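Local atomic coordinates of nonstructural protein 2 (PDB entry 2GU0), a protein that probably binds single-stranded RNA, hydrolyses nucleoside triphosphates and works with NSP5 to build the viroplasms in which the rotavirus genome is replicated and packaged. Residues A[104-108]-A[109-113]; A[2-5]-A[6-10]; A[168-171]-A[172-175]. All coordinates share one frame; numbering follows the deposited sequence.

Contact 1. Residues A[104-108]-A[109-113]; sequences TVVQV and RHLEN
Q107 and H110 meet where the chain enters helix 108-119: Q107 sits at the N-cap position, and H110 lies in the first turn. The side chain of Q107 can be followed outward along H110. Q107 CB packs 3.6 Å from H110 CB. CG is anti to the carbonyl carbon (chi1 -58°), and the chain runs extended beyond it, which carries the amide along the histidine. Q107 CD then comes to 4.0 Å from H110 ND1, and Q107 NE2 ends at the ring edge, near the ring plane, 3.1 Å from the same ND1. The angle is poor for a hydrogen bond, and the amide plane stands almost perpendicular to the imidazole, at 84°.

The carbonyl of Q107 accepts the first i to i+4 bond of the helix. Q107 O takes the N-H of L111 at 2.9 Å in a nearly straight bond (165° at the hydrogen). Q107 is also the centre of an inverse gamma turn, weakly closed from V108 N to V106 O. L111 turns its side chain back over this entry, with L111 CG 3.6 Å from Q107 O. The V106 and L111 side chains cross at about a right angle. L79 and L83 of helix 74-90 and V136 of helix 129-139 also pack on L111. Q107, V108 and R109 are predicted to bind ATP, and the H110 side chain lies about 4 Å from that of K185, another predicted ATP-binding residue. The carboxylate of E112 points elsewhere, to the backbone nitrogens of L176 and K175 and to Q75 NE2. E112 N bonds V108 O at 3.0 Å, and E112 CB rests 3.5 Å from that same oxygen.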
loop_
_atom_site.group_PDB
_atom_site.type_symbol
_atom_site.label_atom_id
_atom_site.label_comp_id
_atom_site.label_asym_id
_atom_site.label_seq_id
_atom_site.Cartn_x
_atom_site.Cartn_y
_atom_site.Cartn_z
ATOM N N THR A 104 -26.762 37.624 2.417
ATOM C CA THR A 104 -26.315 37.719 1.037
ATOM C C THR A 104 -26.089 36.337 0.442
ATOM O O THR A 104 -25.346 35.535 0.991
ATOM C CB THR A 104 -24.995 38.452 0.944
ATOM O OG1 THR A 104 -25.119 39.750 1.530
ATOM C CG2 THR A 104 -24.566 38.570 -0.499
ATOM N N VAL A 105 -26.728 36.047 -0.680
ATOM C CA VAL A 105 -26.528 34.760 -1.313
ATOM C C VAL A 105 -25.163 34.803 -1.969
ATOM O O VAL A 105 -24.844 35.729 -2.700
ATOM C CB VAL A 105 -27.613 34.467 -2.350
ATOM C CG1 VAL A 105 -27.193 33.305 -3.230
ATOM C CG2 VAL A 105 -28.913 34.122 -1.628
ATOM N N VAL A 106 -24.356 33.795 -1.684
ATOM C CA VAL A 106 -22.998 33.702 -2.188
ATOM C C VAL A 106 -22.905 32.744 -3.376
ATOM O O VAL A 106 -23.743 31.854 -3.526
ATOM C CB VAL A 106 -22.077 33.245 -1.022
ATOM C CG1 VAL A 106 -20.995 32.331 -1.513
ATOM C CG2 VAL A 106 -21.474 34.454 -0.344
ATOM N N GLN A 107 -21.902 32.946 -4.228
ATOM C CA GLN A 107 -21.694 32.098 -5.391
ATOM C C GLN A 107 -20.780 30.938 -5.002
ATOM O O GLN A 107 -19.591 30.920 -5.324
ATOM C CB GLN A 107 -21.061 32.896 -6.521
ATOM C CG GLN A 107 -21.860 34.101 -6.971
ATOM C CD GLN A 107 -21.441 34.614 -8.357
ATOM O OE1 GLN A 107 -21.684 35.775 -8.689
ATOM N NE2 GLN A 107 -20.831 33.746 -9.173
ATOM N N VAL A 108 -21.356 29.965 -4.312
ATOM C CA VAL A 108 -20.633 28.802 -3.822
ATOM C C VAL A 108 -19.706 28.065 -4.780
ATOM O O VAL A 108 -18.597 27.703 -4.400
ATOM C CB VAL A 108 -21.610 27.771 -3.239
ATOM C CG1 VAL A 108 -20.836 26.603 -2.656
ATOM C CG2 VAL A 108 -22.486 28.429 -2.176
ATOM N N ARG A 109 -20.146 27.826 -6.009
ATOM C CA ARG A 109 -19.311 27.100 -6.953
ATOM C C ARG A 109 -18.199 27.973 -7.473
ATOM O O ARG A 109 -17.115 27.487 -7.805
ATOM C CB ARG A 109 -20.150 26.567 -8.105
ATOM C CG ARG A 109 -21.258 25.631 -7.664
ATOM C CD ARG A 109 -21.838 24.901 -8.848
ATOM N NE ARG A 109 -23.221 24.500 -8.624
ATOM C CZ ARG A 109 -24.214 25.361 -8.412
ATOM N NH1 ARG A 109 -23.978 26.677 -8.390
ATOM N NH2 ARG A 109 -25.443 24.907 -8.227
ATOM N N HIS A 110 -18.473 29.269 -7.543
ATOM C CA HIS A 110 -17.488 30.243 -7.990
ATOM C C HIS A 110 -16.399 30.262 -6.900
ATOM O O HIS A 110 -15.217 30.149 -7.196
ATOM C CB HIS A 110 -18.183 31.613 -8.158
ATOM C CG HIS A 110 -17.285 32.731 -8.600
ATOM N ND1 HIS A 110 -17.719 33.738 -9.434
ATOM C CD2 HIS A 110 -16.022 33.067 -8.242
ATOM C CE1 HIS A 110 -16.770 34.647 -9.567
ATOM N NE2 HIS A 110 -15.728 34.265 -8.852
ATOM N N LEU A 111 -16.799 30.363 -5.637
ATOM C CA LEU A 111 -15.826 30.393 -4.547
ATOM C C LEU A 111 -15.014 29.120 -4.507
ATOM O O LEU A 111 -13.812 29.150 -4.214
ATOM C CB LEU A 111 -16.516 30.582 -3.197
ATOM C CG LEU A 111 -17.101 31.970 -2.972
ATOM C CD1 LEU A 111 -17.926 31.978 -1.713
ATOM C CD2 LEU A 111 -15.971 32.980 -2.891
ATOM N N GLU A 112 -15.670 27.998 -4.793
ATOM C CA GLU A 112 -14.978 26.725 -4.774
ATOM C C GLU A 112 -13.871 26.759 -5.806
ATOM O O GLU A 112 -12.820 26.164 -5.607
ATOM C CB GLU A 112 -15.943 25.568 -5.040
ATOM C CG GLU A 112 -15.254 24.294 -5.506
ATOM C CD GLU A 112 -15.648 23.053 -4.723
ATOM O OE1 GLU A 112 -16.808 22.958 -4.281
ATOM O OE2 GLU A 112 -14.797 22.155 -4.570
ATOM N N ASN A 113 -14.086 27.457 -6.913
ATOM C CA ASN A 113 -13.026 27.528 -7.902
ATOM C C ASN A 113 -11.928 28.458 -7.424
ATOM O O ASN A 113 -10.747 28.161 -7.616
ATOM C CB ASN A 113 -13.556 27.972 -9.263
ATOM C CG ASN A 113 -13.929 26.802 -10.141
ATOM O OD1 ASN A 113 -13.344 25.723 -10.028
ATOM N ND2 ASN A 113 -14.885 27.007 -11.036
#

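Contact 2. Residues A[2-5]-A[6-10]; sequences AELA and CFVSF
A short 3-10 turn, 4-6, leads the N terminus into strand 8-11, and its hydrogen bonds join E3 and L4 to the residues that follow. C6 N gives its hydrogen to E3 O at 2.7 Å. One residue on, L4 O accepts twice. F7 N reaches L4 O at 3.0 Å from above the carbonyl plane, whereas V8 N comes to L4 O in that plane at 3.3 Å. The second donor is one residue further along than a 3-10 bond would use, so the turn widens just as the strand begins.

The side chains pack along the same turn. C6 carries SG anti to its carbonyl carbon (chi1 -65°), which swings C6 SG back over the start of the chain, 3.8 Å from A2 CB and near the backbone of E3. The carboxylate of E3 belongs mainly to R60, with which it forms a salt bridge; OE2 merely passes C6 SG. A2 CB also approaches the F7 ring obliquely, 3.9 Å from F7 CE1, and L4 O lies at an edge of that ring. Across the turn, L4 and V8 touch through their branches, L4 CG to V8 CG2 at 3.7 Å. V8 CG2 occupies the crowded position between its own backbone N and carbonyl carbon, and there it also meets L4 O at 3.5 Å.

Helix 74-90 packs against L4, F7 and V8: L4 on L87, F7 on L79 and L83, and V8 on L83. V8 reaches W19 on strand 18-21 as well, the antiparallel partner of strand 8-11.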
loop_
_atom_site.group_PDB
_atom_site.type_symbol
_atom_site.label_atom_id
_atom_site.label_comp_id
_atom_site.label_asym_id
_atom_site.label_seq_id
_atom_site.Cartn_x
_atom_site.Cartn_y
_atom_site.Cartn_z
ATOM N N ALA A 2 -26.136 29.503 -1.232
ATOM C CA ALA A 2 -26.297 29.623 0.243
ATOM C C ALA A 2 -26.030 31.062 0.709
ATOM O O ALA A 2 -25.369 31.831 0.015
ATOM C CB ALA A 2 -25.354 28.658 0.938
ATOM N N GLU A 3 -26.570 31.427 1.871
ATOM C CA GLU A 3 -26.381 32.763 2.420
ATOM C C GLU A 3 -25.028 32.824 3.132
ATOM O O GLU A 3 -24.575 31.829 3.686
ATOM C CB GLU A 3 -27.508 33.096 3.400
ATOM C CG GLU A 3 -28.902 33.238 2.767
ATOM C CD GLU A 3 -29.549 31.902 2.381
ATOM O OE1 GLU A 3 -30.719 31.927 1.919
ATOM O OE2 GLU A 3 -28.895 30.838 2.543
ATOM N N LEU A 4 -24.381 33.987 3.124
ATOM C CA LEU A 4 -23.068 34.120 3.759
ATOM C C LEU A 4 -23.070 33.533 5.156
ATOM O O LEU A 4 -22.039 33.052 5.621
ATOM C CB LEU A 4 -22.637 35.592 3.815
ATOM C CG LEU A 4 -21.257 35.933 4.397
ATOM C CD1 LEU A 4 -20.174 35.126 3.697
ATOM C CD2 LEU A 4 -20.986 37.417 4.234
ATOM N N ALA A 5 -24.233 33.565 5.807
ATOM C CA ALA A 5 -24.402 33.043 7.163
ATOM C C ALA A 5 -24.297 31.518 7.269
ATOM O O ALA A 5 -24.419 30.961 8.358
ATOM C CB ALA A 5 -25.741 33.493 7.736
ATOM N N CYS A 6 -24.105 30.838 6.150
ATOM C CA CYS A 6 -23.963 29.395 6.199
ATOM C C CYS A 6 -22.487 29.087 6.346
ATOM O O CYS A 6 -22.104 27.935 6.516
ATOM C CB CYS A 6 -24.462 28.748 4.919
ATOM S SG CYS A 6 -26.203 28.935 4.605
ATOM N N PHE A 7 -21.657 30.123 6.294
ATOM C CA PHE A 7 -20.220 29.936 6.396
ATOM C C PHE A 7 -19.492 30.717 7.479
ATOM O O PHE A 7 -18.410 30.309 7.904
ATOM C CB PHE A 7 -19.565 30.267 5.065
ATOM C CG PHE A 7 -20.175 29.566 3.906
ATOM C CD1 PHE A 7 -21.204 30.153 3.191
ATOM C CD2 PHE A 7 -19.719 28.316 3.524
ATOM C CE1 PHE A 7 -21.769 29.510 2.107
ATOM C CE2 PHE A 7 -20.281 27.659 2.435
ATOM C CZ PHE A 7 -21.309 28.259 1.723
ATOM N N VAL A 8 -20.064 31.837 7.916
ATOM C CA VAL A 8 -19.410 32.665 8.920
ATOM C C VAL A 8 -20.342 33.346 9.915
ATOM O O VAL A 8 -21.456 33.754 9.573
ATOM C CB VAL A 8 -18.600 33.775 8.247
ATOM C CG1 VAL A 8 -17.570 33.187 7.329
ATOM C CG2 VAL A 8 -19.530 34.673 7.458
ATOM N N SER A 9 -19.882 33.463 11.156
ATOM C CA SER A 9 -20.644 34.148 12.194
ATOM C C SER A 9 -19.815 35.386 12.501
ATOM O O SER A 9 -18.688 35.499 12.009
ATOM C CB SER A 9 -20.805 33.267 13.435
ATOM O OG SER A 9 -19.570 32.754 13.864
ATOM N N PHE A 10 -20.337 36.313 13.299
ATOM C CA PHE A 10 -19.574 37.529 13.577
ATOM C C PHE A 10 -19.651 38.034 15.011
ATOM O O PHE A 10 -20.482 37.595 15.802
ATOM C CB PHE A 10 -20.038 38.641 12.636
ATOM C CG PHE A 10 -21.500 38.944 12.757
ATOM C CD1 PHE A 10 -21.983 39.686 13.827
ATOM C CD2 PHE A 10 -22.406 38.414 11.847
ATOM C CE1 PHE A 10 -23.354 39.886 13.990
ATOM C CE2 PHE A 10 -23.774 38.610 12.004
ATOM C CZ PHE A 10 -24.247 39.346 13.078
#

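Contact 3. Residues A[168-171]-A[172-175]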
loop_
_atom_site.group_PDB
_atom_site.type_symbol
_atom_site.label_atom_id
_atom_site.label_comp_id
_atom_site.label_asym_id
_atom_site.label_seq_id
_atom_site.Cartn_x
_atom_site.Cartn_y
_atom_site.Cartn_z
ATOM N N LYS A 168 -12.077 27.319 -18.397
ATOM C CA LYS A 168 -13.070 26.261 -18.268
ATOM C C LYS A 168 -13.734 26.167 -16.893
ATOM O O LYS A 168 -13.063 26.069 -15.873
ATOM C CB LYS A 168 -12.448 24.911 -18.636
ATOM C CG LYS A 168 -13.258 23.722 -18.173
ATOM C CD LYS A 168 -12.675 22.426 -18.684
ATOM C CE LYS A 168 -13.117 22.150 -20.101
ATOM N NZ LYS A 168 -14.603 22.021 -20.168
ATOM N N LEU A 169 -15.062 26.204 -16.888
ATOM C CA LEU A 169 -15.852 26.101 -15.667
ATOM C C LEU A 169 -16.344 24.666 -15.591
ATOM O O LEU A 169 -17.299 24.267 -16.277
ATOM C CB LEU A 169 -17.028 27.084 -15.702
ATOM C CG LEU A 169 -16.553 28.537 -15.622
ATOM C CD1 LEU A 169 -17.699 29.520 -15.757
ATOM C CD2 LEU A 169 -15.851 28.724 -14.301
ATOM N N ASP A 170 -15.658 23.889 -14.763
ATOM C CA ASP A 170 -15.965 22.486 -14.592
ATOM C C ASP A 170 -16.396 22.265 -13.163
ATOM O O ASP A 170 -15.574 22.252 -12.254
ATOM C CB ASP A 170 -14.727 21.646 -14.885
ATOM C CG ASP A 170 -15.047 20.183 -15.056
ATOM O OD1 ASP A 170 -14.092 19.376 -15.101
ATOM O OD2 ASP A 170 -16.250 19.841 -15.156
ATOM N N TYR A 171 -17.693 22.087 -12.973
ATOM C CA TYR A 171 -18.246 21.885 -11.654
ATOM C C TYR A 171 -18.380 20.408 -11.368
ATOM O O TYR A 171 -18.489 19.997 -10.218
ATOM C CB TYR A 171 -19.602 22.579 -11.583
ATOM C CG TYR A 171 -19.493 24.064 -11.842
ATOM C CD1 TYR A 171 -20.292 24.695 -12.787
ATOM C CD2 TYR A 171 -18.567 24.833 -11.147
ATOM C CE1 TYR A 171 -20.164 26.070 -13.029
ATOM C CE2 TYR A 171 -18.429 26.196 -11.376
ATOM C CZ TYR A 171 -19.226 26.810 -12.312
ATOM O OH TYR A 171 -19.086 28.163 -12.510
ATOM N N SER A 172 -18.345 19.608 -12.425
ATOM C CA SER A 172 -18.488 18.166 -12.309
ATOM C C SER A 172 -17.694 17.525 -11.170
ATOM O O SER A 172 -18.122 16.508 -10.626
ATOM C CB SER A 172 -18.100 17.500 -13.627
ATOM O OG SER A 172 -16.694 17.368 -13.728
ATOM N N ASN A 173 -16.553 18.103 -10.795
ATOM C CA ASN A 173 -15.748 17.513 -9.721
ATOM C C ASN A 173 -15.711 18.251 -8.382
ATOM O O ASN A 173 -14.936 17.893 -7.498
ATOM C CB ASN A 173 -14.312 17.297 -10.201
ATOM C CG ASN A 173 -14.179 16.086 -11.107
ATOM O OD1 ASN A 173 -14.520 14.963 -10.714
ATOM N ND2 ASN A 173 -13.681 16.305 -12.328
ATOM N N HIS A 174 -16.540 19.276 -8.232
ATOM C CA HIS A 174 -16.584 20.033 -6.989
ATOM C C HIS A 174 -17.053 19.187 -5.814
ATOM O O HIS A 174 -17.925 18.334 -5.975
ATOM C CB HIS A 174 -17.525 21.217 -7.144
ATOM C CG HIS A 174 -16.933 22.353 -7.906
ATOM N ND1 HIS A 174 -17.580 23.557 -8.063
ATOM C CD2 HIS A 174 -15.732 22.487 -8.511
ATOM C CE1 HIS A 174 -16.795 24.388 -8.723
ATOM N NE2 HIS A 174 -15.669 23.763 -9.007
ATOM N N LYS A 175 -16.487 19.418 -4.631
ATOM C CA LYS A 175 -16.917 18.666 -3.461
ATOM C C LYS A 175 -18.125 19.325 -2.762
ATOM O O LYS A 175 -18.904 18.652 -2.090
ATOM C CB LYS A 175 -15.756 18.478 -2.474
ATOM C CG LYS A 175 -14.899 17.240 -2.752
ATOM C CD LYS A 175 -14.020 16.831 -1.538
ATOM C CE LYS A 175 -14.777 16.062 -0.417
ATOM N NZ LYS A 175 -13.915 15.774 0.782
#
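S172 grips D170 through one oxygen: S172 OG donates to D170 OD2 at 2.9 Å, coming in from above the carboxylate plane by 37°. S172 N turns to the same D170 OD2, but weakly, at 3.4 Å; this is consistent with a weakly formed Asx turn, with the serine hydroxyl giving the firmer bond. The aspartate can serve both groups because its CG lies anti to the backbone N (chi1 -166°), which sends the carboxylate forward along the chain.

Next to this pair, Y171 and H174 close a type I beta turn, with H174 N bonded to Y171 O at 2.9 Å. The imidazole folds back over the turn. Y171 CA stands over the middle of the H174 ring face, 3.9 Å from the ring centroid, a CH-pi contact. The two side chains travel together in one direction, with CE1 of the histidine at the edge of the tyrosine ring, but their planes make 67° and the pair is oblique. The turn leaves strand 164-170 of the five-stranded antiparallel sheet in the HIT-like C-terminal part and begins the loop toward strand 182-188.

Further out, Y171 OH is bonded to E153 OE1, and the tyrosine ring touches R109 and R224, both predicted ATP-binding residues. N113 OD1 on helix 108-119 holds H174 NE2 by a weak hydrogen bond.

All three contacts are local and come in series, so none encloses or crosses another. Contact 2 closes the turn before strand 8-11 at the N terminus. The extended run of contact 1 returns alongside it, with probable hydrogen bonds from L4 N to T104 O and from V106 N to A2 O, before the chain turns into helix 108-119. Contact 3 closes the turn after strand 164-170, in the C-terminal HIT-like part, and packs against that helix, where R109 O lies close to the H174 ring. Contact 1 is therefore the middle piece: contacts 2 and 3 do not touch, their nearest atoms being about 10 Å apart.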